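Local structure of lipoprotein (Colwellia psychrerythraea, 3O0Y) at residues F122-I127 and A189-L194; T129-S134 and M547-Q552; Y71-E76 and I181-T186. The protein is a putative lipoprotein of unknown function, whose DUF885 family is grouped with metallopeptidase-like proteins and which may bind lipid. All coordinates share one frame; numbering follows the deposited sequence.

Overall arrangement
Interactions 1 and 2 tie the 122-134 region to the ends of helices 174-190 and 536-548, while interaction 3 sets helix 174-190 against the start of helix 73-92. Interactions 1 and 3 have centres about 9 Å apart; Lys184 of interaction 3 joins them, its NZ lying 2.7 Å from Gly125 O and 2.9 Å from Asn123 O. Interaction 2 is centred about 14 Å from interaction 1, where Tyr126 O and Ser134 N, 2.9 Å apart, probably hydrogen-bond. Interactions 2 and 3 do not touch, their nearest atoms being about 6 Å apart. Interaction 2 lies nearest the chain centre, about 9 Å from it, and its Gln552 side chain is about 5 Å from a sulfate ion, probably from the crystallisation liquor.

Interaction 1 of 3, residues F122-I127 and A189-L194; sequences FNIGYI and AAQNWL
Ile124 packs over one face of the Trp193 indole just beyond a Schellman motif, in which Asn192, with positive phi, ends helix 174-190. Ile124 CG1 makes a CH-pi contact 3.6 Å from the centroid of the Trp193 five-membered ring and 17° off the ring normal. With chi1 56°, CG1 sits between the backbone N and the carbonyl carbon, which lays CG1 and CD1 over the indole while CG2 reaches toward Gln191. A branched aliphatic residue thus covers a broad, flat aromatic surface. Phe122 adds the edge of its ring, CE1 lying 4.1 Å from Trp193 CZ3.

At the more exposed margin two amides meet, a pairing suited to a polar border. Gln191 NE2 donates to Asn123 OD1 over 3.0 Å, in the carbonyl plane and onto a lone pair, with an N-H...O angle of 155°. A water accepts from Asn123 N and probably donates to Gln191 OE1, adding to the side-chain bond a water-mediated link to the backbone of Asn123.

Further out, Lys184 and Asp188 of helix 174-190 hold the 123-125 backbone, Asp188 OD2 accepting from Gly125 N. The indole is fixed at its polar end as well: Trp193 NE1 donates to Pro135 O.

Interaction 2 of 3, residues T129-S134 and M547-Q552; sequences TWMGLS and MAWPGQ
Met131 and Gln552 make the closest backbone approach, their CA atoms 7.9 Å apart, where the loop after strand 126-128 passes the chain leaving helix 536-548. At that spacing the contact rests on side chains, and Trp549, the first residue to leave helical geometry, lies at its heart.

One face of the Trp549 indole receives two different groups. Over the six-membered ring comes the edge of Trp130 in a T-shaped (edge-to-face) stack, the six-membered ring centroids 4.9 Å apart and the planes at 71°. Trp130 CH2 leads, lying 3.6 Å from Trp549 CZ3. Over the five-membered ring sits the thioether of Met131 in a Met-aromatic contact, Met131 SD lying 3.6 Å from the centroid of the Trp549 five-membered ring and 20° off the normal. The Met131 chain is extended through chi2 and bends at chi3 (79°), which turns CE back along the indole toward Trp549 CB and CD1. A flexible, polarisable thioether is well suited to following such a surface, while Met131 CG packs against one face of its neighbour Trp130, toward the rim.

Gln552 brings its aliphatic part to the same cluster: CB lies 4.0 Å from Met131 SD, and CG approaches Trp130 CZ2. Its amide stands at the edge of the Trp130 ring, Gln552 NE2 being 3.7 Å from Trp130 CZ2, its plane tilted from that of the ring. Both amide ends have polar partners, OE1 bonding to Arg545 and NE2 to Tyr556, which should limit its rotation. Trp549 NE1 likewise donates to Asn142 OD1.

The cluster therefore joins the loop before helix 144-154 to the end of helix 536-548. Helix 284-296 packs against both segments, Leu295 touching Met131 and Gln552 while Tyr287 and Tyr288 meet Leu133 and Pro550.

Interaction 3 of 3, residues Y71-E76 and I181-T186; sequences YSPENE and IIEKQT
Lys184 lies along the start of helix 73-92 and forms the tightly packed part of this contact. Its CB approaches Tyr71 O at 3.2 Å, CD passes Pro73 CA, and the side chain crosses that of Glu76 at about a right angle, Lys184 CE lying 4.0 Å from Glu76 CB. Bends at chi2 (54°) and chi4 (57°) carry NZ past these apolar surfaces to the carbonyls of Asn123 and Gly125 and to a salt bridge with Asp188. A lysine suits the place because its methylenes pack while its buried ammonium finds several oxygens. A leucine here would probably leave those two carbonyls and the Asp188 carboxylate without their cationic partner. Beside it, Tyr71 and Ile181 lie side by side and point the same way, CD2 of the tyrosine being 4.1 Å from CG1 of the isoleucine.

The looser side is formed by exposed Glu183. Its extended chain brings the carboxylate alongside Pro73, Glu183 OE2 lying 3.4 Å from Pro73 CD, with OE1 near Ser72 CB. Water mediates the polar link there, donating to Glu183 OE2 over 2.9 Å and accepting from Glu74 N in the first turn of the opposing helix. An acidic group beside this helix start would probably interact favourably with the helix dipole. Ser72 is the N-cap: its OG accepts from Asn75 N over 2.9 Å at an N-H...O angle of 163°, and Pro73 follows in the first turn, where its missing N-H costs no helical bond.

Helix 174-190 is thus set against the beginning of helix 73-92. Pro144 of helix 144-154 covers Tyr71 and Ile181, helix 236-268 packs against Ile182 and Gln185, and Glu76 reaches strand 126-128 at Ile127 N while pairing with Arg46 and Arg80.

Interaction 1 of 3, residues F122-I127 and A189-L194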
ATOM      1  N   PHE A 122      19.911 -10.834  -4.507  1.00 12.91           N
ATOM      2  CA  PHE A 122      18.943 -11.640  -3.780  1.00 11.34           C
ATOM      3  C   PHE A 122      17.928 -12.290  -4.747  1.00 13.71           C
ATOM      4  O   PHE A 122      17.111 -11.564  -5.378  1.00 14.89           O
ATOM      5  CB  PHE A 122      18.177 -10.767  -2.793  1.00 12.54           C
ATOM      6  CG  PHE A 122      19.026 -10.249  -1.647  1.00 10.80           C
ATOM      7  CD1 PHE A 122      18.984 -10.850  -0.404  1.00 11.15           C
ATOM      8  CD2 PHE A 122      19.956  -9.201  -1.860  1.00 10.63           C
ATOM      9  CE1 PHE A 122      19.820 -10.389   0.643  1.00 11.14           C
ATOM     10  CE2 PHE A 122      20.781  -8.767  -0.838  1.00  8.87           C
ATOM     11  CZ  PHE A 122      20.684  -9.339   0.430  1.00  6.75           C
ATOM     12  N   ASN A 123      17.884 -13.611  -4.786  1.00 10.35           N
ATOM     13  CA  ASN A 123      16.868 -14.311  -5.537  1.00 10.44           C
ATOM     14  C   ASN A 123      15.679 -14.777  -4.716  1.00 10.26           C
ATOM     15  O   ASN A 123      14.724 -15.337  -5.274  1.00 10.30           O
ATOM     16  CB  ASN A 123      17.462 -15.460  -6.322  1.00 10.03           C
ATOM     17  CG  ASN A 123      17.887 -16.591  -5.453  1.00 15.09           C
ATOM     18  OD1 ASN A 123      18.019 -16.438  -4.270  1.00 17.60           O
ATOM     19  ND2 ASN A 123      18.146 -17.757  -6.063  1.00 17.03           N
ATOM     20  N   ILE A 124      15.720 -14.473  -3.416  1.00 11.03           N
ATOM     21  CA  ILE A 124      14.669 -14.821  -2.477  1.00  9.44           C
ATOM     22  C   ILE A 124      13.407 -13.991  -2.605  1.00 10.20           C
ATOM     23  O   ILE A 124      13.346 -13.016  -3.377  1.00  9.81           O
ATOM     24  CB  ILE A 124      15.211 -14.803  -1.008  1.00 11.30           C
ATOM     25  CG1 ILE A 124      15.863 -13.445  -0.587  1.00 11.73           C
ATOM     26  CG2 ILE A 124      16.293 -15.889  -0.825  1.00  9.34           C
ATOM     27  CD1 ILE A 124      15.065 -12.131  -0.813  1.00 11.96           C
ATOM     28  N   GLY A 125      12.371 -14.427  -1.902  1.00 10.26           N
ATOM     29  CA  GLY A 125      11.129 -13.675  -1.909  1.00  9.03           C
ATOM     30  C   GLY A 125      10.365 -13.698  -3.213  1.00 10.46           C
ATOM     31  O   GLY A 125      10.475 -14.643  -4.003  1.00  9.74           O
ATOM     32  N   TYR A 126       9.638 -12.620  -3.488  1.00  7.03           N
ATOM     33  CA  TYR A 126       8.842 -12.546  -4.701  1.00  7.86           C
ATOM     34  C   TYR A 126       8.708 -11.073  -5.028  1.00  8.44           C
ATOM     35  O   TYR A 126       8.830 -10.259  -4.132  1.00  9.39           O
ATOM     36  CB  TYR A 126       7.449 -13.194  -4.528  1.00  9.74           C
ATOM     37  CG  TYR A 126       6.477 -12.380  -3.680  1.00  6.07           C
ATOM     38  CD1 TYR A 126       5.566 -11.519  -4.262  1.00 10.04           C
ATOM     39  CD2 TYR A 126       6.583 -12.353  -2.290  1.00  6.99           C
ATOM     40  CE1 TYR A 126       4.708 -10.752  -3.490  1.00  9.80           C
ATOM     41  CE2 TYR A 126       5.689 -11.581  -1.504  1.00  9.90           C
ATOM     42  CZ  TYR A 126       4.799 -10.745  -2.120  1.00 11.82           C
ATOM     43  OH  TYR A 126       3.977  -9.884  -1.374  1.00 12.08           O
ATOM     44  N   ILE A 127       8.485 -10.752  -6.309  1.00  7.39           N
ATOM     45  CA  ILE A 127       8.254  -9.357  -6.753  1.00  7.50           C
ATOM     46  C   ILE A 127       6.792  -8.985  -6.635  1.00  8.05           C
ATOM     47  O   ILE A 127       5.918  -9.660  -7.196  1.00  8.88           O
ATOM     48  CB  ILE A 127       8.694  -9.110  -8.194  1.00  7.29           C
ATOM     49  CG1 ILE A 127      10.194  -9.459  -8.387  1.00  8.39           C
ATOM     50  CG2 ILE A 127       8.401  -7.665  -8.612  1.00  9.27           C
ATOM     51  CD1 ILE A 127      11.130  -8.772  -7.350  1.00  7.84           C
ATOM     52  N   ALA A 189      14.081 -21.357   1.786  1.00 10.16           N
ATOM     53  CA  ALA A 189      14.476 -22.065   3.001  1.00 12.08           C
ATOM     54  C   ALA A 189      15.779 -22.890   2.826  1.00 12.11           C
ATOM     55  O   ALA A 189      16.595 -22.974   3.750  1.00 11.25           O
ATOM     56  CB  ALA A 189      13.296 -22.934   3.535  1.00 13.30           C
ATOM     57  N   ALA A 190      16.034 -23.360   1.616  1.00 11.44           N
ATOM     58  CA  ALA A 190      17.268 -24.117   1.312  1.00 12.68           C
ATOM     59  C   ALA A 190      18.508 -23.221   1.448  1.00 13.14           C
ATOM     60  O   ALA A 190      19.595 -23.712   1.759  1.00 15.42           O
ATOM     61  CB  ALA A 190      17.198 -24.743  -0.062  1.00 12.38           C
ATOM     62  N   GLN A 191      18.324 -21.918   1.235  1.00 13.77           N
ATOM     63  CA  GLN A 191      19.347 -20.892   1.432  1.00 14.57           C
ATOM     64  C   GLN A 191      19.285 -20.238   2.813  1.00 14.28           C
ATOM     65  O   GLN A 191      19.837 -19.146   2.988  1.00 14.31           O
ATOM     66  CB  GLN A 191      19.046 -19.729   0.491  1.00 18.31           C
ATOM     67  CG  GLN A 191      19.417 -19.903  -0.879  1.00 20.44           C
ATOM     68  CD  GLN A 191      18.953 -18.691  -1.713  1.00 22.13           C
ATOM     69  OE1 GLN A 191      19.398 -17.561  -1.476  1.00 21.18           O
ATOM     70  NE2 GLN A 191      18.136 -18.944  -2.709  1.00 22.11           N
ATOM     71  N   ASN A 192      18.527 -20.813   3.739  1.00 11.71           N
ATOM     72  CA  ASN A 192      18.351 -20.278   5.081  1.00 12.98           C
ATOM     73  C   ASN A 192      17.645 -18.912   5.115  1.00 12.32           C
ATOM     74  O   ASN A 192      17.812 -18.140   6.029  1.00 12.16           O
ATOM     75  CB  ASN A 192      19.678 -20.131   5.787  1.00 12.19           C
ATOM     76  CG  ASN A 192      20.334 -21.489   6.026  1.00 20.08           C
ATOM     77  OD1 ASN A 192      19.685 -22.450   6.503  1.00 24.07           O
ATOM     78  ND2 ASN A 192      21.610 -21.575   5.705  1.00 24.50           N
ATOM     79  N   TRP A 193      16.807 -18.688   4.132  1.00 10.90           N
ATOM     80  CA  TRP A 193      15.966 -17.505   4.143  1.00 11.02           C
ATOM     81  C   TRP A 193      14.526 -17.953   4.425  1.00 12.59           C
ATOM     82  O   TRP A 193      13.871 -18.595   3.582  1.00 11.27           O
ATOM     83  CB  TRP A 193      16.051 -16.848   2.778  1.00  9.94           C
ATOM     84  CG  TRP A 193      15.311 -15.545   2.706  1.00  8.93           C
ATOM     85  CD1 TRP A 193      13.983 -15.364   2.525  1.00 10.43           C
ATOM     86  CD2 TRP A 193      15.891 -14.251   2.869  1.00  8.87           C
ATOM     87  NE1 TRP A 193      13.700 -13.999   2.530  1.00 11.08           N
ATOM     88  CE2 TRP A 193      14.858 -13.310   2.779  1.00  8.32           C
ATOM     89  CE3 TRP A 193      17.183 -13.797   3.102  1.00  9.18           C
ATOM     90  CZ2 TRP A 193      15.101 -11.945   2.852  1.00  9.44           C
ATOM     91  CZ3 TRP A 193      17.426 -12.464   3.191  1.00 11.24           C
ATOM     92  CH2 TRP A 193      16.382 -11.540   3.112  1.00 10.22           C
ATOM     93  N   LEU A 194      14.050 -17.640   5.628  1.00 14.22           N
ATOM     94  CA  LEU A 194      12.668 -17.952   5.977  1.00 15.61           C
ATOM     95  C   LEU A 194      12.109 -17.064   7.048  1.00 13.60           C
ATOM     96  O   LEU A 194      12.828 -16.417   7.727  1.00 13.38           O
ATOM     97  CB  LEU A 194      12.462 -19.418   6.349  1.00 18.48           C
ATOM     98  CG  LEU A 194      13.390 -20.222   7.244  1.00 23.26           C
ATOM     99  CD1 LEU A 194      14.273 -19.386   8.085  1.00 18.65           C
ATOM    100  CD2 LEU A 194      12.503 -21.267   7.995  1.00 21.14           C
TER
HETATM  101  O   HOH W   1      19.777 -14.761  -2.578  1.00 17.41           O

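Interaction 2 of 3, residues T129-S134 and M547-Q552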
ATOM      1  N   THR A 129       3.863  -6.116  -7.179  1.00  9.04           N
ATOM      2  CA  THR A 129       3.647  -4.982  -8.048  1.00  8.56           C
ATOM      3  C   THR A 129       3.475  -3.688  -7.306  1.00  8.66           C
ATOM      4  O   THR A 129       3.570  -2.628  -7.949  1.00  9.15           O
ATOM      5  CB  THR A 129       2.456  -5.148  -9.003  1.00  9.71           C
ATOM      6  OG1 THR A 129       1.267  -5.373  -8.236  1.00 11.48           O
ATOM      7  CG2 THR A 129       2.719  -6.412 -10.002  1.00  9.70           C
ATOM      8  N   TRP A 130       3.279  -3.735  -5.985  1.00  7.84           N
ATOM      9  CA  TRP A 130       3.308  -2.523  -5.140  1.00  9.00           C
ATOM     10  C   TRP A 130       4.651  -2.331  -4.450  1.00  7.90           C
ATOM     11  O   TRP A 130       5.272  -1.282  -4.596  1.00  7.39           O
ATOM     12  CB  TRP A 130       2.130  -2.557  -4.138  1.00  8.92           C
ATOM     13  CG  TRP A 130       2.316  -1.736  -2.926  1.00  7.39           C
ATOM     14  CD1 TRP A 130       2.331  -0.346  -2.894  1.00  9.84           C
ATOM     15  CD2 TRP A 130       2.479  -2.174  -1.582  1.00  6.61           C
ATOM     16  NE1 TRP A 130       2.531   0.085  -1.611  1.00 12.23           N
ATOM     17  CE2 TRP A 130       2.649  -1.021  -0.786  1.00 11.39           C
ATOM     18  CE3 TRP A 130       2.531  -3.441  -0.961  1.00 10.22           C
ATOM     19  CZ2 TRP A 130       2.841  -1.095   0.591  1.00 10.77           C
ATOM     20  CZ3 TRP A 130       2.743  -3.506   0.410  1.00  9.06           C
ATOM     21  CH2 TRP A 130       2.832  -2.346   1.163  1.00  9.38           C
ATOM     22  N   MET A 131       5.112  -3.355  -3.722  1.00  6.84           N
ATOM     23  CA  MET A 131       6.250  -3.223  -2.814  1.00  8.38           C
ATOM     24  C   MET A 131       7.577  -3.588  -3.411  1.00  8.85           C
ATOM     25  O   MET A 131       8.600  -3.389  -2.758  1.00  6.58           O
ATOM     26  CB  MET A 131       6.015  -4.061  -1.517  1.00  7.09           C
ATOM     27  CG  MET A 131       6.361  -3.361  -0.208  1.00  8.78           C
ATOM     28  SD  MET A 131       6.191  -4.167   1.401  1.00  2.70           S
ATOM     29  CE  MET A 131       7.702  -5.138   1.297  1.00  9.60           C
ATOM     30  N   GLY A 132       7.585  -4.019  -4.673  1.00  7.96           N
ATOM     31  CA  GLY A 132       8.812  -4.526  -5.284  1.00  7.81           C
ATOM     32  C   GLY A 132       9.254  -5.803  -4.594  1.00  7.82           C
ATOM     33  O   GLY A 132       8.419  -6.639  -4.219  1.00  7.90           O
ATOM     34  N   LEU A 133      10.566  -5.938  -4.364  1.00  6.27           N
ATOM     35  CA  LEU A 133      11.057  -7.153  -3.738  1.00  8.94           C
ATOM     36  C   LEU A 133      10.472  -7.280  -2.333  1.00  7.53           C
ATOM     37  O   LEU A 133      10.659  -6.388  -1.494  1.00  9.65           O
ATOM     38  CB  LEU A 133      12.566  -7.173  -3.663  1.00  8.92           C
ATOM     39  CG  LEU A 133      13.279  -8.373  -2.988  1.00 10.57           C
ATOM     40  CD1 LEU A 133      12.922  -9.716  -3.634  1.00  8.37           C
ATOM     41  CD2 LEU A 133      14.819  -8.112  -2.935  1.00 11.15           C
ATOM     42  N   SER A 134       9.838  -8.424  -2.061  1.00  8.73           N
ATOM     43  CA  SER A 134       9.186  -8.646  -0.801  1.00  7.33           C
ATOM     44  C   SER A 134       9.755  -9.967  -0.244  1.00  7.89           C
ATOM     45  O   SER A 134       9.811 -10.903  -0.957  1.00  9.23           O
ATOM     46  CB  SER A 134       7.715  -8.748  -1.035  1.00  8.79           C
ATOM     47  OG  SER A 134       7.205  -7.525  -1.564  1.00 11.11           O
ATOM     48  N   MET A 547       7.657  -6.353  10.599  1.00  7.21           N
ATOM     49  CA  MET A 547       8.542  -7.547  10.557  1.00  7.35           C
ATOM     50  C   MET A 547       8.471  -8.234   9.176  1.00  8.19           C
ATOM     51  O   MET A 547       9.471  -8.683   8.678  1.00  9.15           O
ATOM     52  CB  MET A 547       8.203  -8.554  11.656  1.00  9.65           C
ATOM     53  CG  MET A 547       8.543  -8.138  13.103  1.00 11.18           C
ATOM     54  SD  MET A 547       7.756  -9.136  14.460  1.00  4.87           S
ATOM     55  CE  MET A 547       8.298 -10.810  13.895  1.00  9.19           C
ATOM     56  N   ALA A 548       7.303  -8.251   8.543  1.00  8.92           N
ATOM     57  CA  ALA A 548       7.080  -8.884   7.216  1.00  8.43           C
ATOM     58  C   ALA A 548       7.473  -7.973   6.082  1.00  8.69           C
ATOM     59  O   ALA A 548       7.743  -8.454   4.984  1.00  8.58           O
ATOM     60  CB  ALA A 548       5.563  -9.267   7.043  1.00 10.48           C
ATOM     61  N   TRP A 549       7.410  -6.650   6.310  1.00  7.14           N
ATOM     62  CA  TRP A 549       7.667  -5.602   5.293  1.00  7.41           C
ATOM     63  C   TRP A 549       8.797  -4.647   5.670  1.00  6.81           C
ATOM     64  O   TRP A 549       8.606  -3.457   5.786  1.00  6.30           O
ATOM     65  CB  TRP A 549       6.418  -4.748   5.065  1.00  6.62           C
ATOM     66  CG  TRP A 549       5.254  -5.402   4.489  1.00  6.83           C
ATOM     67  CD1 TRP A 549       5.184  -6.624   3.875  1.00  8.44           C
ATOM     68  CD2 TRP A 549       3.939  -4.832   4.369  1.00  6.21           C
ATOM     69  NE1 TRP A 549       3.907  -6.863   3.438  1.00  9.99           N
ATOM     70  CE2 TRP A 549       3.123  -5.784   3.738  1.00  9.62           C
ATOM     71  CE3 TRP A 549       3.368  -3.624   4.769  1.00  8.98           C
ATOM     72  CZ2 TRP A 549       1.777  -5.557   3.493  1.00  8.72           C
ATOM     73  CZ3 TRP A 549       2.032  -3.407   4.558  1.00 10.47           C
ATOM     74  CH2 TRP A 549       1.252  -4.353   3.888  1.00 10.34           C
ATOM     75  N   PRO A 550      10.005  -5.157   5.925  1.00  7.44           N
ATOM     76  CA  PRO A 550      11.088  -4.271   6.276  1.00  7.21           C
ATOM     77  C   PRO A 550      11.285  -3.076   5.366  1.00  7.39           C
ATOM     78  O   PRO A 550      11.364  -3.194   4.149  1.00  6.11           O
ATOM     79  CB  PRO A 550      12.337  -5.175   6.253  1.00  7.59           C
ATOM     80  CG  PRO A 550      11.861  -6.491   5.984  1.00 11.35           C
ATOM     81  CD  PRO A 550      10.462  -6.455   5.490  1.00 10.35           C
ATOM     82  N   GLY A 551      11.340  -1.905   6.004  1.00  7.51           N
ATOM     83  CA  GLY A 551      11.561  -0.620   5.370  1.00  6.96           C
ATOM     84  C   GLY A 551      10.341   0.133   4.917  1.00  4.61           C
ATOM     85  O   GLY A 551      10.421   1.370   4.694  1.00  6.79           O
ATOM     86  N   GLN A 552       9.241  -0.563   4.700  1.00  6.17           N
ATOM     87  CA  GLN A 552       8.018   0.017   4.127  1.00  3.88           C
ATOM     88  C   GLN A 552       7.514   1.124   5.055  1.00  5.17           C
ATOM     89  O   GLN A 552       7.058   2.166   4.533  1.00  5.86           O
ATOM     90  CB  GLN A 552       6.921  -0.995   3.774  1.00  3.55           C
ATOM     91  CG  GLN A 552       5.712  -0.399   3.013  1.00  8.35           C
ATOM     92  CD  GLN A 552       4.727   0.386   3.820  1.00  6.14           C
ATOM     93  OE1 GLN A 552       4.497   0.094   5.000  1.00  7.87           O
ATOM     94  NE2 GLN A 552       4.012   1.361   3.158  1.00  4.94           N
TER

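Interaction 3 of 3, residues Y71-E76 and I181-T186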
ATOM      1  N   TYR A  71       4.806 -18.642  -9.360  1.00  9.55           N
ATOM      2  CA  TYR A  71       5.868 -18.134  -8.500  1.00 10.23           C
ATOM      3  C   TYR A  71       7.021 -19.111  -8.342  1.00  9.52           C
ATOM      4  O   TYR A  71       7.744 -19.026  -7.370  1.00 11.97           O
ATOM      5  CB  TYR A  71       5.297 -17.782  -7.101  1.00 10.47           C
ATOM      6  CG  TYR A  71       4.450 -16.549  -7.184  1.00  8.68           C
ATOM      7  CD1 TYR A  71       5.035 -15.324  -7.189  1.00 11.18           C
ATOM      8  CD2 TYR A  71       3.083 -16.635  -7.410  1.00  9.07           C
ATOM      9  CE1 TYR A  71       4.263 -14.150  -7.303  1.00 10.76           C
ATOM     10  CE2 TYR A  71       2.335 -15.534  -7.580  1.00  8.87           C
ATOM     11  CZ  TYR A  71       2.924 -14.271  -7.524  1.00 12.07           C
ATOM     12  OH  TYR A  71       2.159 -13.152  -7.698  1.00 12.49           O
ATOM     13  N   SER A  72       7.267 -20.000  -9.315  1.00 10.20           N
ATOM     14  CA  SER A  72       8.372 -20.976  -9.164  1.00 10.97           C
ATOM     15  C   SER A  72       9.725 -20.229  -9.134  1.00 10.66           C
ATOM     16  O   SER A  72       9.819 -19.128  -9.624  1.00 10.26           O
ATOM     17  CB  SER A  72       8.385 -21.953 -10.337  1.00 10.78           C
ATOM     18  OG  SER A  72       8.995 -21.436 -11.508  1.00 11.09           O
ATOM     19  N   PRO A  73      10.793 -20.882  -8.661  1.00 11.31           N
ATOM     20  CA  PRO A  73      12.136 -20.288  -8.820  1.00  9.22           C
ATOM     21  C   PRO A  73      12.463 -19.830 -10.235  1.00 10.45           C
ATOM     22  O   PRO A  73      12.996 -18.743 -10.412  1.00 11.23           O
ATOM     23  CB  PRO A  73      13.070 -21.450  -8.378  1.00  8.84           C
ATOM     24  CG  PRO A  73      12.281 -22.089  -7.337  1.00 10.34           C
ATOM     25  CD  PRO A  73      10.858 -22.113  -7.868  1.00 12.31           C
ATOM     26  N   GLU A  74      12.083 -20.591 -11.258  1.00 10.95           N
ATOM     27  CA  GLU A  74      12.407 -20.218 -12.595  1.00 12.58           C
ATOM     28  C   GLU A  74      11.529 -19.049 -13.048  1.00 10.92           C
ATOM     29  O   GLU A  74      12.038 -18.168 -13.715  1.00 11.03           O
ATOM     30  CB  GLU A  74      12.263 -21.384 -13.553  1.00 15.48           C
ATOM     31  CG  GLU A  74      12.760 -21.062 -14.978  1.00 19.60           C
ATOM     32  CD  GLU A  74      14.290 -20.826 -15.099  1.00 28.40           C
ATOM     33  OE1 GLU A  74      15.111 -21.250 -14.223  1.00 31.41           O
ATOM     34  OE2 GLU A  74      14.687 -20.218 -16.129  1.00 36.30           O
ATOM     35  N   ASN A  75      10.260 -19.023 -12.629  1.00 10.37           N
ATOM     36  CA  ASN A  75       9.378 -17.896 -12.974  1.00 10.31           C
ATOM     37  C   ASN A  75       9.976 -16.576 -12.446  1.00 11.12           C
ATOM     38  O   ASN A  75      10.076 -15.588 -13.166  1.00 10.82           O
ATOM     39  CB  ASN A  75       7.996 -18.085 -12.365  1.00  9.47           C
ATOM     40  CG  ASN A  75       7.194 -19.236 -13.009  1.00 13.42           C
ATOM     41  OD1 ASN A  75       7.355 -19.543 -14.208  1.00 24.13           O
ATOM     42  ND2 ASN A  75       6.403 -19.903 -12.230  1.00  8.82           N
ATOM     43  N   GLU A  76      10.387 -16.595 -11.183  1.00 10.80           N
ATOM     44  CA  GLU A  76      10.897 -15.408 -10.527  1.00 11.05           C
ATOM     45  C   GLU A  76      12.230 -14.990 -11.108  1.00 10.49           C
ATOM     46  O   GLU A  76      12.489 -13.792 -11.342  1.00  8.32           O
ATOM     47  CB  GLU A  76      11.018 -15.611  -9.033  1.00 10.68           C
ATOM     48  CG  GLU A  76       9.672 -15.522  -8.319  1.00 10.99           C
ATOM     49  CD  GLU A  76       9.117 -14.062  -8.319  1.00 10.74           C
ATOM     50  OE1 GLU A  76       9.795 -13.123  -7.798  1.00 12.65           O
ATOM     51  OE2 GLU A  76       7.989 -13.877  -8.771  1.00 15.65           O
ATOM     52  N   ILE A 181       4.303 -21.706  -5.366  1.00 11.66           N
ATOM     53  CA  ILE A 181       4.548 -20.966  -4.097  1.00 12.11           C
ATOM     54  C   ILE A 181       5.354 -21.811  -3.126  1.00 11.14           C
ATOM     55  O   ILE A 181       6.399 -21.384  -2.580  1.00 10.00           O
ATOM     56  CB  ILE A 181       3.266 -20.448  -3.460  1.00 11.13           C
ATOM     57  CG1 ILE A 181       2.673 -19.332  -4.361  1.00 11.78           C
ATOM     58  CG2 ILE A 181       3.515 -19.939  -1.996  1.00 12.01           C
ATOM     59  CD1 ILE A 181       1.365 -18.785  -3.917  1.00 10.92           C
ATOM     60  N   ILE A 182       4.945 -23.071  -2.960  1.00 11.71           N
ATOM     61  CA  ILE A 182       5.707 -23.978  -2.113  1.00 11.77           C
ATOM     62  C   ILE A 182       7.081 -24.206  -2.631  1.00 12.07           C
ATOM     63  O   ILE A 182       8.048 -24.203  -1.849  1.00 11.72           O
ATOM     64  CB  ILE A 182       4.947 -25.347  -1.940  1.00 12.18           C
ATOM     65  CG1 ILE A 182       3.667 -25.099  -1.123  1.00 14.32           C
ATOM     66  CG2 ILE A 182       5.883 -26.392  -1.311  1.00 12.43           C
ATOM     67  CD1 ILE A 182       2.539 -26.230  -1.266  1.00 12.52           C
ATOM     68  N   GLU A 183       7.216 -24.375  -3.935  1.00 11.79           N
ATOM     69  CA  GLU A 183       8.551 -24.551  -4.519  1.00 12.90           C
ATOM     70  C   GLU A 183       9.470 -23.382  -4.212  1.00 12.62           C
ATOM     71  O   GLU A 183      10.656 -23.606  -3.932  1.00 12.14           O
ATOM     72  CB  GLU A 183       8.453 -24.735  -6.032  1.00 14.84           C
ATOM     73  CG  GLU A 183       9.629 -25.360  -6.684  1.00 20.74           C
ATOM     74  CD  GLU A 183       9.485 -25.357  -8.207  1.00 24.65           C
ATOM     75  OE1 GLU A 183       8.307 -25.256  -8.714  1.00 23.02           O
ATOM     76  OE2 GLU A 183      10.577 -25.394  -8.862  1.00 27.55           O
ATOM     77  N   LYS A 184       8.953 -22.145  -4.308  1.00 10.16           N
ATOM     78  CA  LYS A 184       9.769 -20.945  -4.002  1.00  9.03           C
ATOM     79  C   LYS A 184      10.075 -20.820  -2.503  1.00  9.81           C
ATOM     80  O   LYS A 184      11.202 -20.558  -2.114  1.00 11.24           O
ATOM     81  CB  LYS A 184       9.056 -19.654  -4.489  1.00  9.00           C
ATOM     82  CG  LYS A 184       9.948 -18.440  -4.520  1.00 10.78           C
ATOM     83  CD  LYS A 184      11.244 -18.615  -5.317  1.00 10.73           C
ATOM     84  CE  LYS A 184      11.981 -17.286  -5.495  1.00 10.19           C
ATOM     85  NZ  LYS A 184      12.328 -16.575  -4.249  1.00  8.94           N
ATOM     86  N   GLN A 185       9.099 -21.076  -1.639  1.00  9.33           N
ATOM     87  CA  GLN A 185       9.320 -21.006  -0.177  1.00  8.38           C
ATOM     88  C   GLN A 185      10.414 -22.040   0.240  1.00 10.24           C
ATOM     89  O   GLN A 185      11.302 -21.749   1.056  1.00  9.67           O
ATOM     90  CB  GLN A 185       8.044 -21.385   0.495  1.00  8.34           C
ATOM     91  CG  GLN A 185       8.029 -21.190   2.042  1.00 11.67           C
ATOM     92  CD  GLN A 185       6.746 -21.706   2.674  1.00 13.75           C
ATOM     93  OE1 GLN A 185       6.392 -22.887   2.505  1.00 13.35           O
ATOM     94  NE2 GLN A 185       6.091 -20.863   3.467  1.00 10.43           N
ATOM     95  N   THR A 186      10.350 -23.185  -0.435  1.00 10.90           N
ATOM     96  CA  THR A 186      11.333 -24.264  -0.176  1.00 10.80           C
ATOM     97  C   THR A 186      12.712 -23.886  -0.659  1.00 10.88           C
ATOM     98  O   THR A 186      13.688 -24.094   0.089  1.00 11.74           O
ATOM     99  CB  THR A 186      10.885 -25.607  -0.807  1.00 12.25           C
ATOM    100  OG1 THR A 186       9.724 -26.051  -0.113  1.00 13.69           O
ATOM    101  CG2 THR A 186      11.947 -26.692  -0.662  1.00 11.87           C
TER
HETATM  102  O   HOH W   2      11.581 -23.619 -10.886  1.00 15.19           O